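Local coordinates for protein basic helix-loop-helix, putative, expressed (Oryza sativa subsp. japonica, PDB 5LW0) that binds ADP-ribose through its macrodomain and is probably linked to the regulation of DNA interstrand crosslink repair by ADP-ribosylation, at residues 74-79 with 118-123. Numbering follows the deposited sequence.
With AR6 ([(2R,3S,4R,5R)-5-(6-aminopurin-9-yl)-3,4-dihydroxy-oxolan-2-yl]methyl [hydroxy-[[(2R,3S,4R,5S)-3,4,5-trihydroxyoxolan-2-yl]methoxy]phosphoryl] hydrogen phosphate), chain C.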
loop_
_atom_site.group_PDB
_atom_site.type_symbol
_atom_site.label_atom_id
_atom_site.label_comp_id
_atom_site.label_asym_id
_atom_site.label_seq_id
_atom_site.Cartn_x
_atom_site.Cartn_y
_atom_site.Cartn_z
ATOM N N ARG A 74 -9.888 -8.679 2.280
ATOM C CA ARG A 74 -9.995 -7.636 3.262
ATOM C C ARG A 74 -8.861 -6.649 3.040
ATOM O O ARG A 74 -7.734 -7.043 2.767
ATOM C CB ARG A 74 -9.919 -8.242 4.683
ATOM C CG ARG A 74 -10.136 -7.258 5.786
ATOM C CD ARG A 74 -10.245 -8.001 7.158
ATOM N NE ARG A 74 -8.990 -8.662 7.524
ATOM C CZ ARG A 74 -8.720 -9.125 8.733
ATOM N NH1 ARG A 74 -9.624 -8.921 9.720
ATOM N NH2 ARG A 74 -7.512 -9.675 8.987
ATOM N N LEU A 75 -9.188 -5.359 3.140
ATOM C CA LEU A 75 -8.244 -4.280 2.853
ATOM C C LEU A 75 -8.108 -3.396 4.074
ATOM O O LEU A 75 -9.089 -2.977 4.633
ATOM C CB LEU A 75 -8.764 -3.438 1.683
ATOM C CG LEU A 75 -9.047 -4.238 0.394
ATOM C CD1 LEU A 75 -9.731 -3.340 -0.654
ATOM C CD2 LEU A 75 -7.789 -4.786 -0.166
ATOM N N VAL A 76 -6.887 -3.093 4.455
ATOM C CA VAL A 76 -6.641 -2.327 5.694
ATOM C C VAL A 76 -5.652 -1.160 5.362
ATOM O O VAL A 76 -4.543 -1.399 4.955
ATOM C CB VAL A 76 -6.041 -3.182 6.826
ATOM C CG1 VAL A 76 -5.863 -2.337 8.068
ATOM C CG2 VAL A 76 -6.890 -4.376 7.114
ATOM N N LEU A 77 -6.137 0.083 5.491
ATOM C CA LEU A 77 -5.318 1.261 5.332
ATOM C C LEU A 77 -4.597 1.542 6.654
ATOM O O LEU A 77 -5.265 1.729 7.690
ATOM C CB LEU A 77 -6.150 2.460 4.872
ATOM C CG LEU A 77 -5.403 3.825 4.833
ATOM C CD1 LEU A 77 -4.300 3.849 3.763
ATOM C CD2 LEU A 77 -6.398 4.910 4.615
ATOM N N VAL A 78 -3.287 1.621 6.611
ATOM C CA VAL A 78 -2.512 1.826 7.806
ATOM C C VAL A 78 -1.738 3.138 7.753
ATOM O O VAL A 78 -1.257 3.551 6.699
ATOM C CB VAL A 78 -1.549 0.661 8.082
ATOM C CG1 VAL A 78 -2.337 -0.626 8.270
ATOM C CG2 VAL A 78 -0.507 0.530 6.979
ATOM N N ASP A 79 -1.604 3.769 8.927
ATOM C CA ASP A 79 -0.695 4.924 9.082
ATOM C C ASP A 79 -0.150 4.857 10.518
ATOM O O ASP A 79 -0.756 4.249 11.417
ATOM C CB ASP A 79 -1.399 6.250 8.776
ATOM C CG ASP A 79 -0.408 7.396 8.400
ATOM O OD1 ASP A 79 0.807 7.098 8.275
ATOM O OD2 ASP A 79 -0.866 8.608 8.274
ATOM N N GLY A 118 0.725 -4.506 16.506
ATOM C CA GLY A 118 -0.660 -4.282 16.233
ATOM C C GLY A 118 -1.624 -5.372 16.660
ATOM O O GLY A 118 -2.795 -5.125 16.802
ATOM N N GLY A 119 -1.151 -6.621 16.756
ATOM C CA GLY A 119 -2.025 -7.703 17.040
ATOM C C GLY A 119 -2.903 -8.119 15.872
ATOM O O GLY A 119 -3.935 -8.733 16.054
ATOM N N LEU A 120 -2.523 -7.704 14.672
ATOM C CA LEU A 120 -3.346 -7.963 13.478
ATOM C C LEU A 120 -2.488 -8.620 12.442
ATOM O O LEU A 120 -1.669 -7.945 11.850
ATOM C CB LEU A 120 -3.906 -6.654 12.945
ATOM C CG LEU A 120 -4.874 -6.701 11.725
ATOM C CD1 LEU A 120 -6.231 -7.170 12.113
ATOM C CD2 LEU A 120 -4.993 -5.326 11.061
ATOM N N ARG A 121 -2.711 -9.871 12.136
ATOM C CA ARG A 121 -1.836 -10.461 11.077
ATOM C C ARG A 121 -2.370 -10.202 9.707
ATOM O O ARG A 121 -3.587 -10.403 9.403
ATOM C CB ARG A 121 -1.412 -11.960 11.239
ATOM C CG ARG A 121 -0.301 -12.458 10.188
ATOM C CD ARG A 121 -0.094 -14.023 10.229
ATOM N NE ARG A 121 0.602 -14.509 8.998
ATOM C CZ ARG A 121 1.254 -15.676 8.861
ATOM N NH1 ARG A 121 1.337 -16.519 9.899
ATOM N NH2 ARG A 121 1.906 -15.981 7.665
ATOM N N CYS A 122 -1.471 -9.674 8.932
ATOM C CA CYS A 122 -1.716 -9.344 7.485
ATOM C C CYS A 122 -0.562 -9.913 6.714
ATOM O O CYS A 122 0.562 -9.445 6.827
ATOM C CB CYS A 122 -1.860 -7.799 7.132
ATOM S SG CYS A 122 -3.009 -6.868 8.192
ATOM N N ASN A 123 -0.863 -10.838 5.797
ATOM C CA ASN A 123 0.227 -11.558 5.063
ATOM C C ASN A 123 0.781 -10.757 3.888
ATOM O O ASN A 123 1.883 -11.009 3.420
ATOM C CB ASN A 123 -0.239 -12.908 4.534
ATOM C CG ASN A 123 -0.434 -13.947 5.614
ATOM O OD1 ASN A 123 -0.538 -13.647 6.778
ATOM N ND2 ASN A 123 -0.578 -15.186 5.181
HETATM N N1 AR6 C . 3.954 2.198 8.709
HETATM C C2 AR6 C . 2.801 2.697 8.217
HETATM N N3 AR6 C . 2.712 3.822 7.534
HETATM C C4 AR6 C . 3.832 4.569 7.281
HETATM C C5 AR6 C . 5.114 4.117 7.727
HETATM C C6 AR6 C . 5.143 2.849 8.477
HETATM N N6 AR6 C . 6.257 2.324 8.926
HETATM N N7 AR6 C . 6.062 5.081 7.309
HETATM C C8 AR6 C . 5.375 6.010 6.607
HETATM N N9 AR6 C . 4.027 5.707 6.575
HETATM P PA AR6 C . 5.713 7.809 1.923
HETATM P PB AR6 C . 4.993 8.537 -0.874
HETATM C "C1'" AR6 C . 2.963 6.370 5.852
HETATM O O1A AR6 C . 6.411 9.181 2.031
HETATM O O1B AR6 C . 4.420 9.876 -0.481
HETATM C C1D AR6 C . 9.718 6.798 -0.288
HETATM O O1D AR6 C . 10.819 6.870 0.593
HETATM C "C2'" AR6 C . 3.008 7.890 5.749
HETATM O "O2'" AR6 C . 2.620 8.557 6.989
HETATM O O2A AR6 C . 6.407 6.592 2.403
HETATM O O2B AR6 C . 4.290 7.694 -1.897
HETATM C C2D AR6 C . 10.193 6.225 -1.656
HETATM O O2D AR6 C . 11.672 6.090 -1.699
HETATM C "C3'" AR6 C . 2.101 8.123 4.567
HETATM O "O3'" AR6 C . 0.702 8.178 4.958
HETATM O O3A AR6 C . 5.242 7.551 0.386
HETATM C C3D AR6 C . 9.679 7.190 -2.687
HETATM O O3D AR6 C . 10.843 7.927 -3.158
HETATM C "C4'" AR6 C . 2.341 6.888 3.676
HETATM O "O4'" AR6 C . 3.054 5.957 4.458
HETATM C C4D AR6 C . 8.701 8.118 -1.927
HETATM O O4D AR6 C . 9.049 8.083 -0.523
HETATM C "C5'" AR6 C . 3.131 7.183 2.425
HETATM O "O5'" AR6 C . 4.283 8.002 2.703
HETATM C C5D AR6 C . 7.234 7.705 -1.991
HETATM O O5D AR6 C . 6.495 8.801 -1.407
#
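In the macrodomain, one face of strand 74-79 is partly covered by the loop leading into strand 124-128, with Leu120 meeting Val76 and Arg74, while the strand's far end reaches the ADP-ribose pocket. CD2 of Leu120 lies 4.3 Å from CG1 of Val76, a loose apolar touch. In the conformer modelled here, with CG anti to the backbone N (chi1 -175°) and a bend at chi3, the Arg74 guanidinium comes up to the loop, its NH2 4.2 Å from the other Leu120 branch, CD1. Arg121 O sits at the edge of that group, near its plane, but at 4.0 Å from NH2 it is too far for a hydrogen bond; Arg74 NE is hydrogen-bonded to Thr37 OG1 instead. Within the loop, Arg121 NE donates to Asn123 OD1 at 2.6 Å, in a bent bond (136° at the hydrogen). At the strand's C-terminal end, Asp79 OD1 accepts the adenosine ribose O2' hydroxyl at 2.7 Å and, weakly, O3' at 3.5 Å. Its other oxygen, OD2, is hydrogen-bonded to Ser84 OG, which helps fix the carboxylate's rotation. Replacing Asp79 with an alanine is likely to leave the ribose O2' hydroxyl and Ser84 OG without this carboxylate as a partner. A parallel strand carrying a ligand-binding carboxylate at its C-terminal end fits the alpha/beta architecture of the macrodomain, whose ADP-ribose cleft is lined by loops beyond such strand ends.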